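Local coordinates for protein probable thiamine pyrophosphokinase (Staphylococcus saprophyticus, PDB 3L8M) that probably transfers a pyrophosphate group from ATP to thiamine, forming thiamine diphosphate, at residues 130-135 and 205-210; 40-45 and 62-67; 5-10 and 96-101; 76-81 and 107-112; 90-95 and 122-127. All blocks are in the same frame, centred on the assembly; numbering follows the deposited sequence.

Interaction 1 of 5, residues 130-135 and 205-210; sequences DTNEIQ and LMIRSK
Glu133 and Arg208 form a hydrogen-bonded pair of an antiparallel ladder: Arg208 N reaches Glu133 O at 2.8 Å, and Glu133 N returns a more bent bond to Arg208 O. Gln135 and Met206, a selenomethionine, repeat the pattern, and the bond from Met206 N to Gln135 O is almost straight (177° at the hydrogen). The alternate, non-hydrogen-bonded pairs put their side chains together on one face. There Ile134 and Ile207 lie side by side, CG1 to CG1 at 3.8 Å, and Ser209 OG donates to Asn132 OD1 over 3.0 Å, tilted 25° from the amide plane. At the loop end the chain of Lys210 bends at chi3 (-56°) and runs across Thr131, which brings NZ within 3.1 Å of Asp130 O.

A second shell sets these groups. Asp129 accepts from Asn132 ND2, which fixes the amide flip, and on the other face Lys126 takes the Glu133 carboxylate in a salt bridge. Strands 124-128 and 152-157 continue the sheet on the two flanks. The pairing therefore rests on backbone bonds, with the Ser209-Asn132 bond as a polar cross-link beside an apolar isoleucine pair and the lysine charge turned toward a carbonyl oxygen.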
# COMPACT_ATOMS: atom_id res chain seq x y z
N ASP A 130 26.69 1.75 -5.41
CA ASP A 130 27.16 0.62 -4.61
C ASP A 130 28.27 0.90 -3.60
O ASP A 130 28.50 0.08 -2.71
CB ASP A 130 27.60 -0.53 -5.54
CG ASP A 130 28.63 -0.09 -6.56
OD1 ASP A 130 29.17 1.02 -6.42
OD2 ASP A 130 28.90 -0.87 -7.50
N THR A 131 28.94 2.04 -3.71
CA THR A 131 30.05 2.37 -2.79
C THR A 131 29.96 3.74 -2.09
O THR A 131 30.74 4.01 -1.16
CB THR A 131 31.41 2.32 -3.55
OG1 THR A 131 31.56 1.05 -4.19
CG2 THR A 131 32.59 2.54 -2.59
N ASN A 132 29.02 4.59 -2.50
CA ASN A 132 28.95 5.93 -1.92
C ASN A 132 27.55 6.45 -1.64
O ASN A 132 26.55 5.97 -2.18
CB ASN A 132 29.60 6.94 -2.86
CG ASN A 132 31.03 6.60 -3.20
OD1 ASN A 132 31.96 7.02 -2.51
ND2 ASN A 132 31.22 5.85 -4.28
N GLU A 133 27.51 7.50 -0.82
CA GLU A 133 26.30 8.20 -0.46
C GLU A 133 26.78 9.65 -0.38
O GLU A 133 27.76 9.95 0.31
CB GLU A 133 25.78 7.72 0.89
CG GLU A 133 24.33 8.04 1.14
CD GLU A 133 23.79 7.33 2.36
OE1 GLU A 133 23.97 6.09 2.45
OE2 GLU A 133 23.18 8.00 3.22
N ILE A 134 26.11 10.54 -1.11
CA ILE A 134 26.50 11.95 -1.16
C ILE A 134 25.32 12.91 -0.95
O ILE A 134 24.24 12.71 -1.51
CB ILE A 134 27.15 12.29 -2.54
CG1 ILE A 134 28.38 11.41 -2.76
CG2 ILE A 134 27.52 13.77 -2.62
CD1 ILE A 134 28.91 11.47 -4.19
N GLN A 135 25.53 13.95 -0.15
CA GLN A 135 24.50 14.95 0.10
C GLN A 135 25.13 16.30 0.41
O GLN A 135 26.26 16.37 0.88
CB GLN A 135 23.59 14.52 1.25
CG GLN A 135 24.29 14.40 2.59
CD GLN A 135 23.35 13.95 3.70
OE1 GLN A 135 22.38 14.63 4.02
NE2 GLN A 135 23.65 12.79 4.30
N LEU A 205 29.89 19.33 0.56
CA LEU A 205 29.26 18.09 0.14
C LEU A 205 29.80 17.05 1.11
O LEU A 205 30.99 17.04 1.43
CB LEU A 205 29.67 17.71 -1.28
CG LEU A 205 29.05 18.49 -2.44
CD1 LEU A 205 29.86 18.24 -3.70
CD2 LEU A 205 27.58 18.09 -2.64
N MSE A 206 28.93 16.21 1.62
CA MSE A 206 29.38 15.17 2.52
C MSE A 206 29.31 13.88 1.73
O MSE A 206 28.30 13.61 1.09
CB MSE A 206 28.48 15.08 3.75
CG MSE A 206 28.73 13.83 4.57
SE MSE A 206 27.70 13.77 6.02
CE MSE A 206 28.70 12.75 7.03
N ILE A 207 30.39 13.11 1.74
CA ILE A 207 30.42 11.86 1.00
C ILE A 207 30.85 10.70 1.87
O ILE A 207 31.94 10.71 2.44
CB ILE A 207 31.35 11.96 -0.23
CG1 ILE A 207 31.57 10.58 -0.84
CG2 ILE A 207 32.68 12.57 0.17
CD1 ILE A 207 32.23 10.63 -2.18
N ARG A 208 29.98 9.71 1.99
CA ARG A 208 30.29 8.54 2.80
C ARG A 208 30.69 7.40 1.88
O ARG A 208 30.06 7.15 0.86
CB ARG A 208 29.08 8.17 3.66
CG ARG A 208 28.67 9.31 4.56
CD ARG A 208 28.33 8.83 5.95
NE ARG A 208 26.93 9.06 6.27
CZ ARG A 208 26.39 8.80 7.45
NH1 ARG A 208 27.14 8.32 8.43
NH2 ARG A 208 25.09 9.04 7.66
N SER A 209 31.77 6.72 2.24
CA SER A 209 32.28 5.62 1.43
C SER A 209 32.42 4.36 2.26
O SER A 209 32.45 4.40 3.48
CB SER A 209 33.65 5.98 0.84
OG SER A 209 33.57 7.13 0.01
N LYS A 210 32.52 3.22 1.58
CA LYS A 210 32.69 1.97 2.29
C LYS A 210 34.13 1.52 2.06
O LYS A 210 34.81 2.05 1.18
CB LYS A 210 31.68 0.92 1.79
CG LYS A 210 31.78 0.55 0.32
CD LYS A 210 30.41 0.15 -0.23
CE LYS A 210 29.77 -0.98 0.56
NZ LYS A 210 28.42 -1.34 0.02

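Interaction 2 of 5, residues 40-45 and 62-67; sequences ITPQFA and QQIEIN
Ile64 packs against Pro42 and Ala45 through a single methyl: its CG2 lies 3.8 Å from Pro42 CB and also 3.8 Å from Ala45 CB. That branch points at both because it stands opposite the backbone N, with CG1 at chi1 -53°. This is the tight side of the contact. Alongside it Ala45 N donates to Ile64 O over 2.7 Å, but the donor stands 46° above the carbonyl plane and the angle at the hydrogen is only 142°. The other half of this single bridge, Ile66 N to Ala45 O, is straighter, although the oxygen is crowded in the model, so this bond is doubtful in detail. Ile66 CG2 rests 3.6 Å from Phe44 CB. Leu36 of helix 30-37 backs both Pro42 and Ile64, while Met1 of a second subunit packs on Phe44 and Ile66.

Toward the helix end at Gln63 the fit becomes loose and water-mediated. One water donates to Pro42 O at 2.7 Å and to Gln63 O at 2.9 Å, though it cannot serve every acceptor near it at once. The Gln63 side chain beyond is poorly ordered. The short bridge thus joins strand 44-46, the outermost of the sheet within this chain, to the chain leaving helix 54-63 by one clear backbone bond, a second whose acceptor is less certain, and an isoleucine methyl, and hydration takes over where direct pairing stops, close to a subunit interface.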
# COMPACT_ATOMS: atom_id res chain seq x y z
N ILE A 40 8.55 -3.06 -12.77
CA ILE A 40 8.24 -1.98 -11.86
C ILE A 40 7.61 -0.83 -12.64
O ILE A 40 8.14 -0.40 -13.67
CB ILE A 40 9.52 -1.49 -11.15
CG1 ILE A 40 10.00 -2.56 -10.15
CG2 ILE A 40 9.26 -0.17 -10.41
CD1 ILE A 40 11.24 -2.15 -9.35
N THR A 41 6.46 -0.34 -12.16
CA THR A 41 5.78 0.77 -12.82
C THR A 41 6.21 2.10 -12.20
O THR A 41 5.94 2.39 -11.04
CB THR A 41 4.24 0.67 -12.69
OG1 THR A 41 3.79 -0.56 -13.29
CG2 THR A 41 3.56 1.86 -13.39
N PRO A 42 6.90 2.94 -12.98
CA PRO A 42 7.36 4.24 -12.50
C PRO A 42 6.18 5.18 -12.24
O PRO A 42 5.23 5.19 -13.01
CB PRO A 42 8.24 4.74 -13.65
CG PRO A 42 8.64 3.49 -14.37
CD PRO A 42 7.39 2.68 -14.35
N GLN A 43 6.24 5.94 -11.15
CA GLN A 43 5.21 6.92 -10.83
C GLN A 43 5.14 7.89 -12.04
O GLN A 43 4.08 8.40 -12.39
CB GLN A 43 5.60 7.72 -9.58
CG GLN A 43 5.78 6.89 -8.31
CD GLN A 43 4.48 6.26 -7.86
OE1 GLN A 43 3.44 6.92 -7.82
NE2 GLN A 43 4.52 4.98 -7.50
N PHE A 44 6.30 8.13 -12.65
CA PHE A 44 6.43 9.00 -13.81
C PHE A 44 7.87 8.98 -14.31
O PHE A 44 8.78 8.59 -13.59
CB PHE A 44 5.98 10.43 -13.50
CG PHE A 44 6.88 11.18 -12.57
CD1 PHE A 44 8.07 11.76 -13.03
CD2 PHE A 44 6.53 11.36 -11.23
CE1 PHE A 44 8.87 12.50 -12.19
CE2 PHE A 44 7.33 12.11 -10.38
CZ PHE A 44 8.51 12.68 -10.86
N ALA A 45 8.08 9.38 -15.56
CA ALA A 45 9.41 9.37 -16.12
C ALA A 45 9.70 10.59 -16.98
O ALA A 45 8.80 11.16 -17.59
CB ALA A 45 9.61 8.11 -16.94
N GLN A 62 1.54 8.17 -21.65
CA GLN A 62 0.17 8.51 -21.30
C GLN A 62 -0.09 8.20 -19.83
O GLN A 62 -1.00 8.76 -19.22
CB GLN A 62 -0.84 7.74 -22.15
CG GLN A 62 -0.97 6.28 -21.78
CD GLN A 62 -2.19 5.62 -22.41
OE1 GLN A 62 -2.39 4.41 -22.29
NE2 GLN A 62 -3.02 6.42 -23.08
N GLN A 63 0.71 7.29 -19.27
CA GLN A 63 0.55 6.92 -17.87
C GLN A 63 1.85 7.02 -17.09
O GLN A 63 1.83 6.96 -15.86
CB GLN A 63 0.00 5.50 -17.76
CG GLN A 63 -1.36 5.32 -18.40
CD GLN A 63 -1.91 3.92 -18.22
OE1 GLN A 63 -1.29 2.93 -18.63
NE2 GLN A 63 -3.09 3.82 -17.60
N ILE A 64 2.96 7.19 -17.80
CA ILE A 64 4.27 7.26 -17.16
C ILE A 64 5.08 8.50 -17.53
O ILE A 64 5.58 9.22 -16.66
CB ILE A 64 5.12 6.02 -17.52
CG1 ILE A 64 4.34 4.74 -17.20
CG2 ILE A 64 6.42 6.05 -16.77
CD1 ILE A 64 4.96 3.49 -17.82
N GLU A 65 5.21 8.75 -18.82
CA GLU A 65 5.98 9.89 -19.31
C GLU A 65 5.34 11.26 -19.06
O GLU A 65 4.22 11.51 -19.49
CB GLU A 65 6.25 9.71 -20.81
CG GLU A 65 7.11 10.81 -21.45
CD GLU A 65 8.56 10.80 -20.99
OE1 GLU A 65 9.33 11.68 -21.42
OE2 GLU A 65 8.93 9.90 -20.20
N ILE A 66 6.03 12.13 -18.33
CA ILE A 66 5.50 13.47 -18.13
C ILE A 66 6.42 14.38 -18.96
O ILE A 66 7.51 13.96 -19.36
CB ILE A 66 5.46 13.90 -16.62
CG1 ILE A 66 6.86 14.18 -16.07
CG2 ILE A 66 4.73 12.85 -15.82
CD1 ILE A 66 7.74 13.01 -16.02
N ASN A 67 5.96 15.60 -19.25
CA ASN A 67 6.72 16.53 -20.08
C ASN A 67 6.86 17.93 -19.47
O ASN A 67 6.31 18.90 -19.98
CB ASN A 67 6.06 16.63 -21.46
CG ASN A 67 6.08 15.31 -22.23
OD1 ASN A 67 7.13 14.88 -22.71
ND2 ASN A 67 4.93 14.67 -22.34
O HOH W 1 2.63 5.79 -13.29

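Interaction 3 of 5, residues 5-10 and 96-101; sequences LLCGNR and YGATGG
Leu5 O receives the backbone N-H of Tyr96 at 2.8 Å, nearly straight at 166°, and Tyr96 O in turn accepts from Cys7 N at 3.1 Å, with the donor tilted 25° from the carbonyl plane. These two bonds straddle Leu6 in the way of a parallel bridge. Leu5 O also lies in the plane of the Tyr96 ring, at its edge, and the paired backbones set it 3.6 Å from Tyr96 CB. On the same face as the tyrosine, Leu6 CD1 approaches Tyr96 CB, the two side chains crossing at about a right angle.

Past Gly97 the backbones separate and a water bridges the gap. It donates to Arg10 O at 2.6 Å and accepts from Thr99 N at 3.2 Å, so that one carbonyl and one amide are satisfied through a single molecule. Thr99 OG1 has its own partners in Asp129 and Asn11. Gly97 has a positive phi of 81°, and its CA is packed close to the backbone of Cys7 and Gly8. Farther out, Arg10 stretches alongside the glycines, its guanidinium lying with one face over Gly101 CA.

Strand 2-6 is thereby held between strand 24-28, which bonds to Leu6 on its other edge, and strand 92-96. Leu78 and Ile82 of helix 77-87 cover Leu5, and the loop 97-101 leads on into helix 103-113.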
# COMPACT_ATOMS: atom_id res chain seq x y z
N LEU A 5 14.95 7.53 -7.71
CA LEU A 5 15.11 7.81 -9.13
C LEU A 5 16.17 6.91 -9.72
O LEU A 5 17.21 6.67 -9.11
CB LEU A 5 15.53 9.27 -9.37
CG LEU A 5 14.41 10.33 -9.40
CD1 LEU A 5 13.76 10.44 -8.03
CD2 LEU A 5 14.99 11.67 -9.86
N LEU A 6 15.89 6.37 -10.90
CA LEU A 6 16.87 5.54 -11.57
C LEU A 6 17.27 6.26 -12.87
O LEU A 6 16.42 6.56 -13.70
CB LEU A 6 16.29 4.16 -11.88
CG LEU A 6 17.30 3.16 -12.44
CD1 LEU A 6 18.49 3.05 -11.49
CD2 LEU A 6 16.63 1.79 -12.64
N CYS A 7 18.57 6.55 -13.01
CA CYS A 7 19.09 7.22 -14.21
C CYS A 7 19.81 6.27 -15.16
O CYS A 7 20.20 6.68 -16.24
CB CYS A 7 20.09 8.31 -13.84
SG CYS A 7 19.51 9.52 -12.68
N GLY A 8 20.00 5.02 -14.74
CA GLY A 8 20.70 4.07 -15.58
C GLY A 8 21.13 2.85 -14.78
O GLY A 8 20.71 2.71 -13.63
N ASN A 9 21.98 1.99 -15.36
CA ASN A 9 22.40 0.78 -14.66
C ASN A 9 23.86 0.68 -14.20
O ASN A 9 24.36 -0.41 -13.93
CB ASN A 9 22.06 -0.45 -15.53
CG ASN A 9 22.86 -0.49 -16.82
OD1 ASN A 9 23.24 0.55 -17.36
ND2 ASN A 9 23.09 -1.69 -17.34
N ARG A 10 24.56 1.82 -14.11
CA ARG A 10 25.96 1.81 -13.67
C ARG A 10 26.13 1.96 -12.15
O ARG A 10 25.52 2.84 -11.53
CB ARG A 10 26.74 2.94 -14.34
CG ARG A 10 27.09 2.71 -15.79
CD ARG A 10 27.74 3.96 -16.37
NE ARG A 10 27.94 3.84 -17.81
CZ ARG A 10 28.86 3.07 -18.37
NH1 ARG A 10 29.68 2.35 -17.62
NH2 ARG A 10 28.93 2.99 -19.69
N TYR A 96 19.73 7.07 -7.88
CA TYR A 96 20.61 5.95 -8.17
C TYR A 96 20.94 6.05 -9.64
O TYR A 96 20.16 6.64 -10.40
CB TYR A 96 19.87 4.63 -7.92
CG TYR A 96 19.53 4.36 -6.48
CD1 TYR A 96 20.40 3.64 -5.66
CD2 TYR A 96 18.32 4.81 -5.94
CE1 TYR A 96 20.08 3.37 -4.34
CE2 TYR A 96 17.99 4.54 -4.61
CZ TYR A 96 18.88 3.81 -3.82
OH TYR A 96 18.55 3.51 -2.52
N GLY A 97 22.06 5.46 -10.04
CA GLY A 97 22.45 5.45 -11.44
C GLY A 97 23.11 6.70 -11.99
O GLY A 97 23.36 6.77 -13.19
N ALA A 98 23.42 7.67 -11.13
CA ALA A 98 24.03 8.91 -11.59
C ALA A 98 25.57 8.99 -11.54
O ALA A 98 26.12 10.07 -11.77
CB ALA A 98 23.43 10.10 -10.82
N THR A 99 26.25 7.88 -11.26
CA THR A 99 27.72 7.87 -11.20
C THR A 99 28.32 6.99 -12.30
O THR A 99 27.62 6.19 -12.92
CB THR A 99 28.27 7.36 -9.82
OG1 THR A 99 28.18 5.93 -9.74
CG2 THR A 99 27.49 7.96 -8.66
N GLY A 100 29.62 7.15 -12.55
CA GLY A 100 30.30 6.39 -13.58
C GLY A 100 30.08 6.98 -14.97
O GLY A 100 29.42 8.00 -15.11
N GLY A 101 30.65 6.33 -15.99
CA GLY A 101 30.47 6.80 -17.37
C GLY A 101 30.91 8.23 -17.65
O GLY A 101 32.01 8.62 -17.29
O HOH W 2 25.34 5.03 -10.22

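Interaction 4 of 5, residues 76-81 and 107-112; sequences TDLALG and MGALQI
Leu78 and Ala79 meet Ile112 in a purely apolar contact, centred on the isoleucine's terminal methyl. Ile112 CD1 lies 3.6 Å from Leu78 CG, 3.7 Å from Ala79 CB and 3.5 Å from Ala79 CA, so it sits directly against the helix backbone as well as against side chains. It gets there because CG1 stands opposite the carbonyl carbon (chi1 -62°) and chi2 is extended, which drives CD1 straight at the facing helix. Leu78 crosses it obliquely and touches a second residue, its CD2 lying 3.7 Å from Ala109 CB. Ala79 and Ala109 bring the surfaces together with little bulk, and the axes of the two short segments pass 9.8 Å apart at a crossing angle of -28°.

The polar bonding is local to each helix. Thr76 occupies the N-cap of helix 77-87, its OG1 accepting from Ala79 N at 3.1 Å, so an amide of the first helical turn is capped close to the isoleucine methyl.

Both helices run roughly alongside each other on one side of the mixed sheet. Helix 77-87 leads into strand 92-96, from which the chain passes to helix 103-113, and Leu78 also touches Cys7 in the loop after strand 2-6.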
# COMPACT_ATOMS: atom_id res chain seq x y z
N THR A 76 18.57 19.82 -17.05
CA THR A 76 18.81 18.44 -17.46
C THR A 76 17.58 17.59 -17.11
O THR A 76 16.70 18.04 -16.38
CB THR A 76 20.03 17.85 -16.73
OG1 THR A 76 19.76 17.81 -15.32
CG2 THR A 76 21.28 18.69 -17.00
N ASP A 77 17.53 16.37 -17.64
CA ASP A 77 16.41 15.47 -17.37
C ASP A 77 16.34 15.13 -15.88
O ASP A 77 15.25 15.03 -15.30
CB ASP A 77 16.51 14.21 -18.22
CG ASP A 77 16.30 14.49 -19.71
OD1 ASP A 77 15.95 15.63 -20.05
OD2 ASP A 77 16.48 13.58 -20.53
N LEU A 78 17.50 14.98 -15.26
CA LEU A 78 17.54 14.66 -13.84
C LEU A 78 17.04 15.84 -13.00
O LEU A 78 16.36 15.64 -11.99
CB LEU A 78 18.97 14.29 -13.40
CG LEU A 78 19.12 14.10 -11.89
CD1 LEU A 78 18.13 13.03 -11.44
CD2 LEU A 78 20.57 13.69 -11.52
N ALA A 79 17.38 17.06 -13.41
CA ALA A 79 16.96 18.23 -12.63
C ALA A 79 15.45 18.43 -12.68
O ALA A 79 14.86 18.91 -11.71
CB ALA A 79 17.69 19.48 -13.14
N LEU A 80 14.84 18.06 -13.80
CA LEU A 80 13.40 18.17 -13.97
C LEU A 80 12.75 17.08 -13.11
O LEU A 80 11.78 17.34 -12.38
CB LEU A 80 13.02 17.98 -15.44
CG LEU A 80 13.59 18.96 -16.48
CD1 LEU A 80 13.21 18.51 -17.88
CD2 LEU A 80 13.05 20.36 -16.21
N GLY A 81 13.29 15.87 -13.20
CA GLY A 81 12.76 14.75 -12.42
C GLY A 81 12.70 15.10 -10.95
O GLY A 81 11.73 14.78 -10.28
N MSE A 107 28.60 15.34 -12.47
CA MSE A 107 28.82 16.70 -11.96
C MSE A 107 27.53 17.53 -11.97
O MSE A 107 27.27 18.31 -11.04
CB MSE A 107 29.89 17.41 -12.79
CG MSE A 107 31.23 16.67 -12.81
SE MSE A 107 32.07 16.63 -11.08
CE MSE A 107 32.97 18.32 -11.21
N GLY A 108 26.74 17.37 -13.03
CA GLY A 108 25.49 18.09 -13.12
C GLY A 108 24.60 17.63 -11.98
O GLY A 108 23.90 18.43 -11.34
N ALA A 109 24.66 16.34 -11.69
CA ALA A 109 23.87 15.78 -10.61
C ALA A 109 24.27 16.47 -9.30
O ALA A 109 23.42 16.68 -8.43
CB ALA A 109 24.07 14.25 -10.53
N LEU A 110 25.55 16.83 -9.17
CA LEU A 110 26.01 17.52 -7.95
C LEU A 110 25.47 18.96 -7.89
O LEU A 110 25.17 19.48 -6.81
CB LEU A 110 27.54 17.53 -7.87
CG LEU A 110 28.27 16.19 -7.76
CD1 LEU A 110 29.76 16.44 -7.76
CD2 LEU A 110 27.86 15.45 -6.49
N GLN A 111 25.35 19.60 -9.05
CA GLN A 111 24.81 20.96 -9.09
C GLN A 111 23.39 21.00 -8.50
O GLN A 111 23.03 21.95 -7.80
CB GLN A 111 24.81 21.50 -10.52
CG GLN A 111 26.20 21.73 -11.10
CD GLN A 111 26.16 22.20 -12.54
OE1 GLN A 111 25.20 21.94 -13.25
NE2 GLN A 111 27.21 22.89 -12.96
N ILE A 112 22.59 19.98 -8.79
CA ILE A 112 21.22 19.93 -8.29
C ILE A 112 21.16 19.94 -6.76
O ILE A 112 20.37 20.68 -6.16
CB ILE A 112 20.48 18.69 -8.82
CG1 ILE A 112 20.38 18.76 -10.34
CG2 ILE A 112 19.07 18.64 -8.24
CD1 ILE A 112 19.91 17.47 -10.95

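Interaction 5 of 5, residues 90-95 and 122-127; sequences YRNIDV and NINIKL. With NA (sodium ion), chain C.
Ile93 and Ile125 point the same way from neighbouring parallel strands and lie side by side, with Ile125 CD1 a tight 3.3 Å from Ile93 CG1. Val95 and Leu127 repeat this on the same face, CB to CD2 at 3.8 Å. On the other face Asp94 and Lys126 are side by side, whereas the amides of Asn92 and Asn124 stand almost perpendicular, 88° apart. A sodium ion sits on this polar face, 2.9 Å from Asp94 OD1 and 3.0 Å from Asn124 O. With chi1 -71°, Asp94 directs its carboxylate toward the ion, and the Lys126 methylenes pass beside it.

Backbone bonds keep step: Ile93 N to Asn124 O, Lys126 N to Ile93 O, and Val95 N to Lys126 O (2.8 Å, 175°). Asn124 O serves both a strand amide and the ion. At the strand start Arg91 NH1 makes a weak, geometrically doubtful bond to Asn122 O; its firmer partner is Glu19 of a neighbouring subunit, salt-bridged to NE.

Helix 103-113 follows strand 92-96 and packs on the isoleucine face before the chain returns in strand 124-128, a beta-alpha-beta crossover. Leu113 covers Leu127, and Ile82 of helix 77-87 covers Ile93 and Val95; strand 2-6 flanks 92-96.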
# COMPACT_ATOMS: atom_id res chain seq x y z
N TYR A 90 7.27 14.80 -2.54
CA TYR A 90 8.31 13.85 -2.13
C TYR A 90 9.37 14.63 -1.36
O TYR A 90 9.93 15.60 -1.88
CB TYR A 90 8.91 13.18 -3.38
CG TYR A 90 8.01 12.13 -4.02
CD1 TYR A 90 7.85 10.88 -3.44
CD2 TYR A 90 7.33 12.40 -5.21
CE1 TYR A 90 7.03 9.91 -4.02
CE2 TYR A 90 6.50 11.44 -5.80
CZ TYR A 90 6.36 10.20 -5.20
OH TYR A 90 5.54 9.24 -5.76
N ARG A 91 9.63 14.23 -0.12
CA ARG A 91 10.60 14.94 0.71
C ARG A 91 11.98 14.29 0.79
O ARG A 91 12.98 14.98 0.99
CB ARG A 91 10.06 15.09 2.13
CG ARG A 91 10.80 16.11 2.96
CD ARG A 91 10.00 17.40 3.10
NE ARG A 91 8.96 17.29 4.12
CZ ARG A 91 9.21 17.06 5.41
NH1 ARG A 91 10.45 16.92 5.83
NH2 ARG A 91 8.20 16.98 6.28
N ASN A 92 12.03 12.97 0.67
CA ASN A 92 13.28 12.24 0.71
C ASN A 92 13.48 11.66 -0.67
O ASN A 92 12.67 10.85 -1.12
CB ASN A 92 13.22 11.11 1.75
CG ASN A 92 13.06 11.63 3.17
OD1 ASN A 92 13.90 12.38 3.67
ND2 ASN A 92 11.97 11.23 3.82
N ILE A 93 14.55 12.08 -1.35
CA ILE A 93 14.84 11.61 -2.69
C ILE A 93 16.19 10.91 -2.79
O ILE A 93 17.21 11.47 -2.41
CB ILE A 93 14.84 12.78 -3.71
CG1 ILE A 93 13.63 13.69 -3.49
CG2 ILE A 93 14.84 12.23 -5.13
CD1 ILE A 93 12.32 12.97 -3.40
N ASP A 94 16.18 9.68 -3.29
CA ASP A 94 17.40 8.90 -3.48
C ASP A 94 17.62 8.73 -4.97
O ASP A 94 16.80 8.12 -5.66
CB ASP A 94 17.28 7.52 -2.83
CG ASP A 94 17.31 7.58 -1.32
OD1 ASP A 94 17.53 8.69 -0.79
OD2 ASP A 94 17.12 6.53 -0.67
N VAL A 95 18.72 9.28 -5.47
CA VAL A 95 19.04 9.16 -6.89
C VAL A 95 20.08 8.07 -7.08
O VAL A 95 21.18 8.11 -6.52
CB VAL A 95 19.56 10.51 -7.46
CG1 VAL A 95 19.89 10.36 -8.95
CG2 VAL A 95 18.51 11.61 -7.26
N ASN A 122 12.49 21.77 3.19
CA ASN A 122 12.97 20.70 4.06
C ASN A 122 13.13 19.41 3.27
O ASN A 122 12.68 18.35 3.70
CB ASN A 122 11.98 20.49 5.21
CG ASN A 122 12.65 19.91 6.45
OD1 ASN A 122 13.47 20.57 7.09
ND2 ASN A 122 12.31 18.67 6.78
N ILE A 123 13.80 19.50 2.13
CA ILE A 123 14.04 18.36 1.25
C ILE A 123 15.38 17.68 1.53
O ILE A 123 16.35 18.33 1.92
CB ILE A 123 13.99 18.80 -0.23
CG1 ILE A 123 14.20 17.60 -1.16
CG2 ILE A 123 15.04 19.85 -0.49
CD1 ILE A 123 12.99 16.71 -1.29
N ASN A 124 15.43 16.37 1.33
CA ASN A 124 16.64 15.59 1.57
C ASN A 124 17.00 14.79 0.31
O ASN A 124 16.44 13.73 0.07
CB ASN A 124 16.42 14.62 2.73
CG ASN A 124 17.61 13.71 2.98
OD1 ASN A 124 17.47 12.62 3.53
ND2 ASN A 124 18.79 14.16 2.56
N ILE A 125 17.93 15.32 -0.48
CA ILE A 125 18.36 14.66 -1.71
C ILE A 125 19.72 13.95 -1.53
O ILE A 125 20.68 14.55 -1.06
CB ILE A 125 18.53 15.68 -2.87
CG1 ILE A 125 17.29 16.58 -2.99
CG2 ILE A 125 18.75 14.95 -4.18
CD1 ILE A 125 16.08 15.89 -3.60
N LYS A 126 19.78 12.67 -1.88
CA LYS A 126 21.03 11.91 -1.78
C LYS A 126 21.33 11.15 -3.08
O LYS A 126 20.43 10.56 -3.68
CB LYS A 126 20.98 10.89 -0.65
CG LYS A 126 20.95 11.43 0.74
CD LYS A 126 20.90 10.27 1.72
CE LYS A 126 20.72 10.76 3.15
NZ LYS A 126 20.67 9.64 4.14
N LEU A 127 22.59 11.18 -3.50
CA LEU A 127 23.03 10.44 -4.69
C LEU A 127 23.59 9.17 -4.09
O LEU A 127 24.32 9.22 -3.09
CB LEU A 127 24.15 11.20 -5.44
CG LEU A 127 23.84 12.64 -5.87
CD1 LEU A 127 25.08 13.30 -6.50
CD2 LEU A 127 22.67 12.63 -6.86
NA NA C . 17.34 11.00 0.86

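Overall arrangement
Interactions 1, 2, 3 and 5 reach the same mixed sheet, and interaction 4 packs two helices against it. Interaction 5 is central: two probable hydrogen bonds, Leu5 N to Asp94 O at 2.8 Å and Ile134 N to Leu127 O at 3.0 Å, join it to interaction 3 and interaction 1 respectively. The helices of interaction 4 press on this centre, with Leu110 CD2 3.5 Å from Leu127 CD1. Interactions 1 and 2 lie on opposite sides of the chain's centre, their own centres about 28 Å apart. Sodium is bound within interaction 5, and Gln135 of interaction 1 has its side chain about 7 Å from the same ion; another sodium lies about 4 Å from Gly100 of interaction 3.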